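Local coordinates for protein histone acetyltransferase, ELP3 family (Methanocaldococcus infernus, PDB 6IAZ) that catalyses formation of 5-carboxymethyluridine at the wobble position 34 of tRNAs from acetyl-CoA and S-adenosylmethionine, at residues Leu218-Leu223 / Tyr403-Lys408; Ile381-Glu386 / Lys449-Ile454; Leu397-Pro402 / Lys413-Arg418. All blocks are in the same frame, centred on the assembly; numbering follows the deposited sequence.

Interaction 1: residues Leu218-Leu223 / Tyr403-Lys408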
loop_
_atom_site.group_PDB
_atom_site.type_symbol
_atom_site.label_atom_id
_atom_site.label_comp_id
_atom_site.label_asym_id
_atom_site.label_seq_id
_atom_site.Cartn_x
_atom_site.Cartn_y
_atom_site.Cartn_z
ATOM N N LEU A 218 -2.098 10.569 8.782
ATOM C CA LEU A 218 -1.204 9.492 8.366
ATOM C C LEU A 218 0.007 10.038 7.623
ATOM O O LEU A 218 1.150 9.686 7.950
ATOM C CB LEU A 218 -1.960 8.504 7.501
ATOM C CG LEU A 218 -2.996 7.677 8.268
ATOM C CD1 LEU A 218 -3.909 6.942 7.284
ATOM C CD2 LEU A 218 -2.303 6.725 9.217
ATOM N N LYS A 219 -0.231 10.926 6.656
ATOM C CA LYS A 219 0.857 11.504 5.872
ATOM C C LYS A 219 1.821 12.282 6.762
ATOM O O LYS A 219 3.048 12.175 6.612
ATOM C CB LYS A 219 0.291 12.424 4.795
ATOM C CG LYS A 219 -0.380 11.759 3.600
ATOM C CD LYS A 219 0.586 10.901 2.815
ATOM C CE LYS A 219 0.039 10.587 1.433
ATOM N NZ LYS A 219 0.010 11.809 0.554
ATOM N N ASP A 220 1.283 13.068 7.706
ATOM C CA ASP A 220 2.118 13.849 8.606
ATOM C C ASP A 220 2.733 13.017 9.726
ATOM O O ASP A 220 3.493 13.553 10.527
ATOM C CB ASP A 220 1.310 15.005 9.199
ATOM C CG ASP A 220 1.104 16.150 8.192
ATOM O OD1 ASP A 220 1.897 16.237 7.218
ATOM O OD2 ASP A 220 0.161 16.941 8.409
ATOM N N SER A 221 2.420 11.721 9.790
ATOM C CA SER A 221 3.158 10.777 10.624
ATOM C C SER A 221 4.071 9.862 9.801
ATOM O O SER A 221 4.618 8.882 10.340
ATOM C CB SER A 221 2.190 9.928 11.448
ATOM O OG SER A 221 1.294 10.727 12.200
ATOM N N GLY A 222 4.242 10.154 8.525
ATOM C CA GLY A 222 5.210 9.467 7.691
ATOM C C GLY A 222 4.756 8.149 7.099
ATOM O O GLY A 222 5.571 7.448 6.499
ATOM N N LEU A 223 3.490 7.794 7.238
ATOM C CA LEU A 223 2.986 6.506 6.811
ATOM C C LEU A 223 2.520 6.532 5.359
ATOM O O LEU A 223 2.138 7.576 4.818
ATOM C CB LEU A 223 1.842 6.066 7.732
ATOM C CG LEU A 223 2.299 5.645 9.120
ATOM C CD1 LEU A 223 1.149 5.726 10.127
ATOM C CD2 LEU A 223 2.923 4.238 9.165
ATOM N N TYR A 403 2.748 18.964 7.162
ATOM C CA TYR A 403 1.833 20.091 7.291
ATOM C C TYR A 403 1.594 20.372 8.771
ATOM O O TYR A 403 2.040 21.389 9.281
ATOM C CB TYR A 403 0.527 19.797 6.551
ATOM C CG TYR A 403 -0.595 20.757 6.807
ATOM C CD1 TYR A 403 -0.419 22.131 6.637
ATOM C CD2 TYR A 403 -1.854 20.303 7.198
ATOM C CE1 TYR A 403 -1.449 23.012 6.862
ATOM C CE2 TYR A 403 -2.889 21.186 7.425
ATOM C CZ TYR A 403 -2.681 22.537 7.247
ATOM O OH TYR A 403 -3.688 23.437 7.476
ATOM N N LYS A 404 0.928 19.447 9.462
ATOM C CA LYS A 404 0.553 19.613 10.866
ATOM C C LYS A 404 0.815 18.298 11.593
ATOM O O LYS A 404 -0.118 17.594 11.998
ATOM C CB LYS A 404 -0.914 20.027 10.985
ATOM C CG LYS A 404 -1.182 21.515 10.689
ATOM C CD LYS A 404 -2.585 21.920 11.126
ATOM C CE LYS A 404 -2.791 23.433 11.023
ATOM N NZ LYS A 404 -3.996 23.876 11.814
ATOM N N PRO A 405 2.079 17.933 11.759
ATOM C CA PRO A 405 2.395 16.713 12.512
ATOM C C PRO A 405 2.073 16.858 13.987
ATOM O O PRO A 405 2.032 17.964 14.550
ATOM C CB PRO A 405 3.902 16.535 12.286
ATOM C CG PRO A 405 4.404 17.914 11.952
ATOM C CD PRO A 405 3.283 18.564 11.190
ATOM N N PHE A 406 1.813 15.708 14.618
ATOM C CA PHE A 406 1.608 15.642 16.061
ATOM C C PHE A 406 2.624 14.756 16.767
ATOM O O PHE A 406 2.756 14.861 17.986
ATOM C CB PHE A 406 0.199 15.111 16.384
ATOM C CG PHE A 406 -0.059 13.743 15.819
ATOM C CD1 PHE A 406 0.247 12.611 16.549
ATOM C CD2 PHE A 406 -0.580 13.594 14.530
ATOM C CE1 PHE A 406 0.023 11.342 16.012
ATOM C CE2 PHE A 406 -0.791 12.330 13.999
ATOM C CZ PHE A 406 -0.503 11.215 14.740
ATOM N N ARG A 407 3.326 13.875 16.047
ATOM C CA ARG A 407 4.313 13.011 16.686
ATOM C C ARG A 407 5.420 13.848 17.319
ATOM O O ARG A 407 5.887 14.833 16.735
ATOM C CB ARG A 407 4.926 12.043 15.671
ATOM C CG ARG A 407 4.025 10.871 15.261
ATOM C CD ARG A 407 3.701 9.965 16.426
ATOM N NE ARG A 407 4.874 9.282 16.958
ATOM C CZ ARG A 407 4.823 8.294 17.849
ATOM N NH1 ARG A 407 3.658 7.860 18.303
ATOM N NH2 ARG A 407 5.943 7.732 18.276
ATOM N N LYS A 408 5.868 13.411 18.502
ATOM C CA LYS A 408 6.873 14.166 19.246
ATOM C C LYS A 408 8.186 14.272 18.480
ATOM O O LYS A 408 8.962 15.208 18.694
ATOM C CB LYS A 408 7.124 13.507 20.605
ATOM C CG LYS A 408 7.629 12.059 20.486
ATOM C CD LYS A 408 7.867 11.399 21.845
ATOM C CE LYS A 408 9.017 12.069 22.597
ATOM N NZ LYS A 408 9.382 11.327 23.842
HETATM O O HOH W 1 2.555 13.270 13.245
#

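Interaction 2: residues Ile381-Glu386 / Lys449-Ile454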
loop_
_atom_site.group_PDB
_atom_site.type_symbol
_atom_site.label_atom_id
_atom_site.label_comp_id
_atom_site.label_asym_id
_atom_site.label_seq_id
_atom_site.Cartn_x
_atom_site.Cartn_y
_atom_site.Cartn_z
ATOM N N ILE A 381 7.302 14.968 -2.481
ATOM C CA ILE A 381 8.343 14.887 -3.495
ATOM C C ILE A 381 8.521 13.419 -3.854
ATOM O O ILE A 381 8.878 12.589 -2.997
ATOM C CB ILE A 381 9.661 15.505 -2.995
ATOM C CG1 ILE A 381 9.454 17.002 -2.680
ATOM C CG2 ILE A 381 10.750 15.350 -4.050
ATOM C CD1 ILE A 381 9.404 17.292 -1.193
ATOM N N PHE A 382 8.251 13.089 -5.105
ATOM C CA PHE A 382 8.345 11.708 -5.588
ATOM C C PHE A 382 9.617 11.610 -6.422
ATOM O O PHE A 382 9.681 12.170 -7.529
ATOM C CB PHE A 382 7.111 11.335 -6.391
ATOM C CG PHE A 382 7.087 9.899 -6.855
ATOM C CD1 PHE A 382 6.738 8.878 -5.976
ATOM C CD2 PHE A 382 7.410 9.571 -8.165
ATOM C CE1 PHE A 382 6.711 7.552 -6.392
ATOM C CE2 PHE A 382 7.400 8.232 -8.588
ATOM C CZ PHE A 382 7.044 7.228 -7.702
ATOM N N LEU A 383 10.640 10.991 -5.852
ATOM C CA LEU A 383 11.919 10.782 -6.523
ATOM C C LEU A 383 11.957 9.367 -7.078
ATOM O O LEU A 383 11.551 8.424 -6.401
ATOM C CB LEU A 383 13.082 10.979 -5.554
ATOM C CG LEU A 383 13.236 12.346 -4.905
ATOM C CD1 LEU A 383 14.392 12.276 -3.895
ATOM C CD2 LEU A 383 13.484 13.443 -5.944
ATOM N N SER A 384 12.466 9.216 -8.300
ATOM C CA SER A 384 12.533 7.896 -8.903
ATOM C C SER A 384 13.770 7.783 -9.781
ATOM O O SER A 384 14.277 8.782 -10.291
ATOM C CB SER A 384 11.271 7.607 -9.718
ATOM O OG SER A 384 11.091 8.583 -10.740
ATOM N N PHE A 385 14.255 6.555 -9.933
ATOM C CA PHE A 385 15.157 6.193 -11.024
ATOM C C PHE A 385 14.338 5.502 -12.103
ATOM O O PHE A 385 13.578 4.569 -11.816
ATOM C CB PHE A 385 16.299 5.306 -10.545
ATOM C CG PHE A 385 17.446 6.072 -9.995
ATOM C CD1 PHE A 385 18.347 6.690 -10.848
ATOM C CD2 PHE A 385 17.608 6.230 -8.610
ATOM C CE1 PHE A 385 19.411 7.430 -10.331
ATOM C CE2 PHE A 385 18.648 6.958 -8.105
ATOM C CZ PHE A 385 19.557 7.568 -8.955
ATOM N N GLU A 386 14.497 5.948 -13.347
ATOM C CA GLU A 386 13.595 5.550 -14.415
ATOM C C GLU A 386 14.367 5.553 -15.718
ATOM O O GLU A 386 15.147 6.470 -15.959
ATOM C CB GLU A 386 12.398 6.506 -14.488
ATOM C CG GLU A 386 11.422 6.220 -15.620
ATOM C CD GLU A 386 10.357 7.314 -15.760
ATOM O OE1 GLU A 386 9.995 7.935 -14.730
ATOM O OE2 GLU A 386 9.892 7.554 -16.904
ATOM N N LYS A 449 20.470 9.891 -0.748
ATOM C CA LYS A 449 21.353 11.051 -0.788
ATOM C C LYS A 449 20.650 12.256 -1.403
ATOM O O LYS A 449 20.787 13.380 -0.912
ATOM C CB LYS A 449 22.623 10.727 -1.574
ATOM C CG LYS A 449 23.709 11.776 -1.402
ATOM N N GLU A 450 19.902 12.044 -2.488
ATOM C CA GLU A 450 19.169 13.145 -3.110
ATOM C C GLU A 450 18.070 13.656 -2.188
ATOM O O GLU A 450 17.846 14.869 -2.100
ATOM C CB GLU A 450 18.594 12.701 -4.458
ATOM C CG GLU A 450 17.802 13.787 -5.220
ATOM C CD GLU A 450 18.685 14.899 -5.740
ATOM O OE1 GLU A 450 18.130 15.912 -6.190
ATOM O OE2 GLU A 450 19.925 14.771 -5.683
ATOM N N ALA A 451 17.400 12.758 -1.464
ATOM C CA ALA A 451 16.399 13.204 -0.494
ATOM C C ALA A 451 17.020 14.071 0.594
ATOM O O ALA A 451 16.450 15.099 0.986
ATOM C CB ALA A 451 15.694 11.997 0.131
ATOM N N GLU A 452 18.168 13.661 1.114
ATOM C CA GLU A 452 18.845 14.446 2.139
ATOM C C GLU A 452 19.254 15.812 1.605
ATOM O O GLU A 452 19.103 16.826 2.301
ATOM C CB GLU A 452 20.053 13.668 2.656
ATOM C CG GLU A 452 19.656 12.357 3.338
ATOM C CD GLU A 452 20.833 11.451 3.646
ATOM O OE1 GLU A 452 21.987 11.841 3.373
ATOM O OE2 GLU A 452 20.595 10.339 4.163
ATOM N N ARG A 453 19.778 15.864 0.379
ATOM C CA ARG A 453 20.190 17.144 -0.198
ATOM C C ARG A 453 18.992 18.070 -0.399
ATOM O O ARG A 453 19.044 19.263 -0.065
ATOM C CB ARG A 453 20.902 16.903 -1.534
ATOM C CG ARG A 453 21.436 18.166 -2.196
ATOM C CD ARG A 453 21.764 17.956 -3.673
ATOM N NE ARG A 453 20.550 17.829 -4.474
ATOM C CZ ARG A 453 19.833 18.854 -4.930
ATOM N NH1 ARG A 453 20.207 20.103 -4.662
ATOM N NH2 ARG A 453 18.743 18.631 -5.654
ATOM N N ILE A 454 17.901 17.539 -0.947
ATOM C CA ILE A 454 16.700 18.348 -1.129
ATOM C C ILE A 454 16.206 18.863 0.214
ATOM O O ILE A 454 15.916 20.056 0.371
ATOM C CB ILE A 454 15.609 17.543 -1.860
ATOM C CG1 ILE A 454 16.071 17.206 -3.285
ATOM C CG2 ILE A 454 14.285 18.307 -1.860
ATOM C CD1 ILE A 454 15.124 16.306 -4.040
#

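Interaction 3: residues Leu397-Pro402 / Lys413-Arg418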
loop_
_atom_site.group_PDB
_atom_site.type_symbol
_atom_site.label_atom_id
_atom_site.label_comp_id
_atom_site.label_asym_id
_atom_site.label_seq_id
_atom_site.Cartn_x
_atom_site.Cartn_y
_atom_site.Cartn_z
ATOM N N LEU A 397 11.338 6.953 -4.100
ATOM C CA LEU A 397 11.387 7.418 -2.715
ATOM C C LEU A 397 10.325 8.494 -2.546
ATOM O O LEU A 397 10.222 9.419 -3.364
ATOM C CB LEU A 397 12.760 7.967 -2.340
ATOM C CG LEU A 397 12.980 8.499 -0.913
ATOM C CD1 LEU A 397 14.463 8.436 -0.538
ATOM C CD2 LEU A 397 12.495 9.911 -0.749
ATOM N N ARG A 398 9.509 8.337 -1.514
ATOM C CA ARG A 398 8.464 9.308 -1.174
ATOM C C ARG A 398 8.970 10.183 -0.030
ATOM O O ARG A 398 9.136 9.710 1.102
ATOM C CB ARG A 398 7.174 8.597 -0.768
ATOM C CG ARG A 398 6.612 7.645 -1.776
ATOM C CD ARG A 398 5.219 7.190 -1.347
ATOM N NE ARG A 398 4.636 6.157 -2.199
ATOM C CZ ARG A 398 3.980 6.362 -3.344
ATOM N NH1 ARG A 398 3.843 7.572 -3.848
ATOM N NH2 ARG A 398 3.470 5.332 -4.003
ATOM N N LEU A 399 9.219 11.460 -0.333
ATOM C CA LEU A 399 9.696 12.467 0.607
ATOM C C LEU A 399 8.603 13.512 0.825
ATOM O O LEU A 399 7.984 13.988 -0.139
ATOM C CB LEU A 399 10.960 13.138 0.065
ATOM C CG LEU A 399 11.736 14.126 0.940
ATOM C CD1 LEU A 399 12.406 13.435 2.117
ATOM C CD2 LEU A 399 12.792 14.853 0.083
ATOM N N ARG A 400 8.362 13.862 2.076
ATOM C CA ARG A 400 7.293 14.796 2.410
ATOM C C ARG A 400 7.762 15.913 3.330
ATOM O O ARG A 400 8.468 15.670 4.324
ATOM C CB ARG A 400 6.117 14.048 3.055
ATOM C CG ARG A 400 4.994 14.985 3.515
ATOM C CD ARG A 400 3.836 14.207 4.161
ATOM N NE ARG A 400 2.834 15.090 4.687
ATOM C CZ ARG A 400 1.885 15.682 3.966
ATOM N NH1 ARG A 400 1.788 15.450 2.670
ATOM N NH2 ARG A 400 1.028 16.503 4.550
ATOM N N ASP A 401 7.339 17.140 2.996
ATOM C CA ASP A 401 7.433 18.286 3.878
ATOM C C ASP A 401 6.104 18.330 4.625
ATOM O O ASP A 401 5.075 18.627 4.006
ATOM C CB ASP A 401 7.654 19.543 3.069
ATOM C CG ASP A 401 7.834 20.796 3.921
ATOM O OD1 ASP A 401 7.925 20.712 5.176
ATOM O OD2 ASP A 401 7.863 21.874 3.288
ATOM N N PRO A 402 6.064 18.017 5.908
ATOM C CA PRO A 402 4.774 17.809 6.578
ATOM C C PRO A 402 4.037 19.116 6.849
ATOM O O PRO A 402 4.580 20.220 6.756
ATOM C CB PRO A 402 5.146 17.091 7.869
ATOM C CG PRO A 402 6.580 17.483 8.119
ATOM C CD PRO A 402 7.222 17.746 6.784
ATOM N N LYS A 413 11.262 21.536 11.392
ATOM C CA LYS A 413 12.507 21.453 10.637
ATOM C C LYS A 413 12.805 20.008 10.248
ATOM O O LYS A 413 13.963 19.634 10.069
ATOM C CB LYS A 413 13.663 22.049 11.441
ATOM C CG LYS A 413 13.470 23.530 11.802
ATOM N N THR A 414 11.758 19.198 10.060
ATOM C CA THR A 414 11.885 17.779 9.751
ATOM C C THR A 414 11.308 17.473 8.378
ATOM O O THR A 414 10.211 17.946 8.049
ATOM C CB THR A 414 11.153 16.951 10.817
ATOM O OG1 THR A 414 11.672 17.273 12.124
ATOM C CG2 THR A 414 11.273 15.475 10.542
ATOM N N MET A 415 12.054 16.710 7.566
ATOM C CA MET A 415 11.489 16.060 6.382
ATOM C C MET A 415 11.220 14.589 6.707
ATOM O O MET A 415 11.905 13.986 7.541
ATOM C CB MET A 415 12.398 16.073 5.141
ATOM C CG MET A 415 12.647 17.389 4.442
ATOM S SD MET A 415 11.326 18.274 3.595
ATOM C CE MET A 415 11.216 17.590 1.994
ATOM N N LEU A 416 10.254 13.998 6.000
ATOM C CA LEU A 416 9.854 12.613 6.216
ATOM C C LEU A 416 10.112 11.786 4.958
ATOM O O LEU A 416 9.586 12.109 3.876
ATOM C CB LEU A 416 8.374 12.529 6.583
ATOM C CG LEU A 416 7.941 13.345 7.807
ATOM C CD1 LEU A 416 6.449 13.201 7.975
ATOM C CD2 LEU A 416 8.680 12.908 9.061
ATOM N N VAL A 417 10.887 10.717 5.104
ATOM C CA VAL A 417 11.005 9.688 4.071
ATOM C C VAL A 417 9.913 8.674 4.379
ATOM O O VAL A 417 10.077 7.818 5.248
ATOM C CB VAL A 417 12.386 9.038 4.045
ATOM C CG1 VAL A 417 12.363 7.874 3.058
ATOM C CG2 VAL A 417 13.441 10.038 3.626
ATOM N N ARG A 418 8.785 8.787 3.686
ATOM C CA ARG A 418 7.657 7.877 3.898
ATOM C C ARG A 418 7.849 6.516 3.247
ATOM O O ARG A 418 7.280 5.530 3.734
ATOM C CB ARG A 418 6.370 8.565 3.403
ATOM C CG ARG A 418 6.230 10.043 3.911
ATOM C CD ARG A 418 5.075 10.817 3.168
ATOM N NE ARG A 418 4.039 9.862 3.053
ATOM C CZ ARG A 418 3.452 9.450 1.949
ATOM N NH1 ARG A 418 3.654 10.003 0.763
ATOM N NH2 ARG A 418 2.575 8.500 2.084
#

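Interaction 1: residues Leu218-Leu223 / Tyr403-Lys408
A polar contact between domains joins Asp-220 and Ser-221, where helix 208-219 of the radical SAM core ends, to the loop 403-408 of the acetyltransferase domain, which links strands 392-401 and 414-422. The carboxylate of Asp-220 grips two successive backbone amides: Tyr-403 N gives a nearly straight bond to OD1 of Asp-220 (2.9 Å), and Lys-404 N another to OD2 of the same residue (2.8 Å, 171° at the hydrogen). Both amides come from above the carboxylate plane, the second 62° out of it. With CG beside the backbone N (chi1 -76°), Asp-220 brings both oxygens to the loop, while OD1 also forms a salt bridge with Arg-400 and OD2 accepts from Gln-216. The helix closes in a Schellman motif, with Gly-222 at positive phi as its C-prime residue and Leu-223 N bonded to Leu-218 O; the turn presents Asp-220 and Ser-221 to the loop. An asparagine in place of Asp-220 would probably leave one of the two loop amides without an acceptor and Arg-400 without its countercharge here. Beyond this grip a water bridges the two segments: it donates to Asp-220 O and to Ser-221 OG and accepts from Phe-406 N, lying over one face of the Phe-406 ring, offset toward the rim. Ser-221 OG, also bonded to Leu-217 O, comes obliquely to that ring, 3.1 Å from Phe-406 CZ. Pro-405 CB packs against Asp-220 O at 3.5 Å, and Arg-407 carries its guanidinium on to Asn-177 of helix 173-182.

Interaction 2: residues Ile381-Glu386 / Lys449-Ile454
Leu-383 and Ile-454 reach toward each other tip to tip in the apolar layer between strand 378-387 and helix 443-458 of the GNAT fold, and Leu-383 CD2 stands 3.8 Å from Ile-454 CD1. Both methyl branches of the leucine are used. While CD2 meets the isoleucine, CD1 leans on the helix itself, 3.9 Å from Ala-451 N and 4.2 Å from Ala-451 CB. The leucine has CG beside its backbone N (chi1 -61°), which directs the fork to this turn of helix. Small Ala-451 lets the methyl come up to the backbone, although the axes of the two short segments stay 10.1 Å apart, their directions differing by 148°. Two residues earlier in the strand the fit slackens: Ile-381 CG2 lies 4.5 Å from Ile-454 CD1, a marginal touch, and Phe-459 adjoins both isoleucines.

Toward solvent the helix changes character. Glu-450 crosses Leu-383 at about a right angle and offers it only aliphatic carbon, with CG 4.0 Å from Leu-383 CD1. Bent at chi2 (69°), its chain turns the carboxylate to exposed Arg-453, whose NH2 makes a salt bridge with Glu-450 OE1 (2.8 Å), the acceptor lying in the guanidinium plane. A second, weak bond runs from Arg-453 NE to Glu-450 OE2, and Arg-453 has a further partner in Glu-457. With no polar bond between the two segments, the contact rests on buried hydrocarbon, while the charges of Glu-450 and Arg-453 are settled within the helix.

Interaction 3: residues Leu397-Pro402 / Lys413-Arg418
Leu-399 lays its forked end across the bent chain of Met-415, crossing it at about a right angle with its CG 3.7 Å from Met-415 CE. The methionine folds at chi2 and chi3, which swings its methyl back over the neighbouring strand and leaves its SD 3.9 Å from Asp-401 CB. On this same sheet face Leu-399 CD1 meets Val-417 CG2 at 3.9 Å, and Val-417 CG1 touches Leu-397 CG; the apolar side chains alternate between the strands, from Met-415 through Leu-399 and Val-417 to Leu-397.

Strands 392-401 and 414-422 are antiparallel neighbours. Arg-400 and Leu-416 form a hydrogen-bonded pair: Arg-400 N reaches Leu-416 O at 2.8 Å and Leu-416 N returns a bond to Arg-400 O, both in the carbonyl plane. Leu-399 and Val-417 make the adjacent non-hydrogen-bonded pair, followed by a more bent bond from Arg-418 N to Arg-398 O (136° at the hydrogen). Just past the end of strand 392-401, Pro-402 CD rests 3.3 Å from Thr-414 O.

The other face carries Leu-416, whose CD1 packs on Pro-402 CB, and the arginines. Arg-418 crosses Arg-400 through aliphatic carbon, its CD 3.4 Å from Arg-400 CB, and the guanidinium planes stand 88° apart. Glu-380 pairs with both Arg-400 and Arg-418, which probably offsets their like charges, and Arg-418 also pairs with Asp-257. Arg-398 instead binds Trp-303 O and Gln-419, which probably belongs to the acetyl-CoA site.

Within the mixed GNAT sheet, strand 378-387 flanks this pair beyond 392-401 and strand 463-466 beyond 414-422; helix 443-458 covers the leucine-methionine face through Ala-451 and Ala-455, while the arginine face looks onto the radical SAM domain.

Interactions 2 and 3 share one sheet: Ile-381 N and Leu-399 O stand 2.6 Å apart, and Ile-381 CD1 packs on Met-415 CE at 3.7 Å, so the apolar face of 397-402/413-418 continues into the layer beneath helix 443-458. Its arginine face leads instead to interaction 1, where Arg-400 NH2 meets Asp-220 OD1 at 2.8 Å and Arg-418 NH2 lies 2.9 Å from Leu-223 O. Interactions 1 and 2 do not touch, their centres about 20 Å apart. Interactions 2 and 3 lie near the probable acetyl-CoA site: the side chains of Val-417 and Tyr-476 are about 5 Å apart, those of Leu-383 and Leu-420 about 8 Å. Interaction 1 lies away from that site.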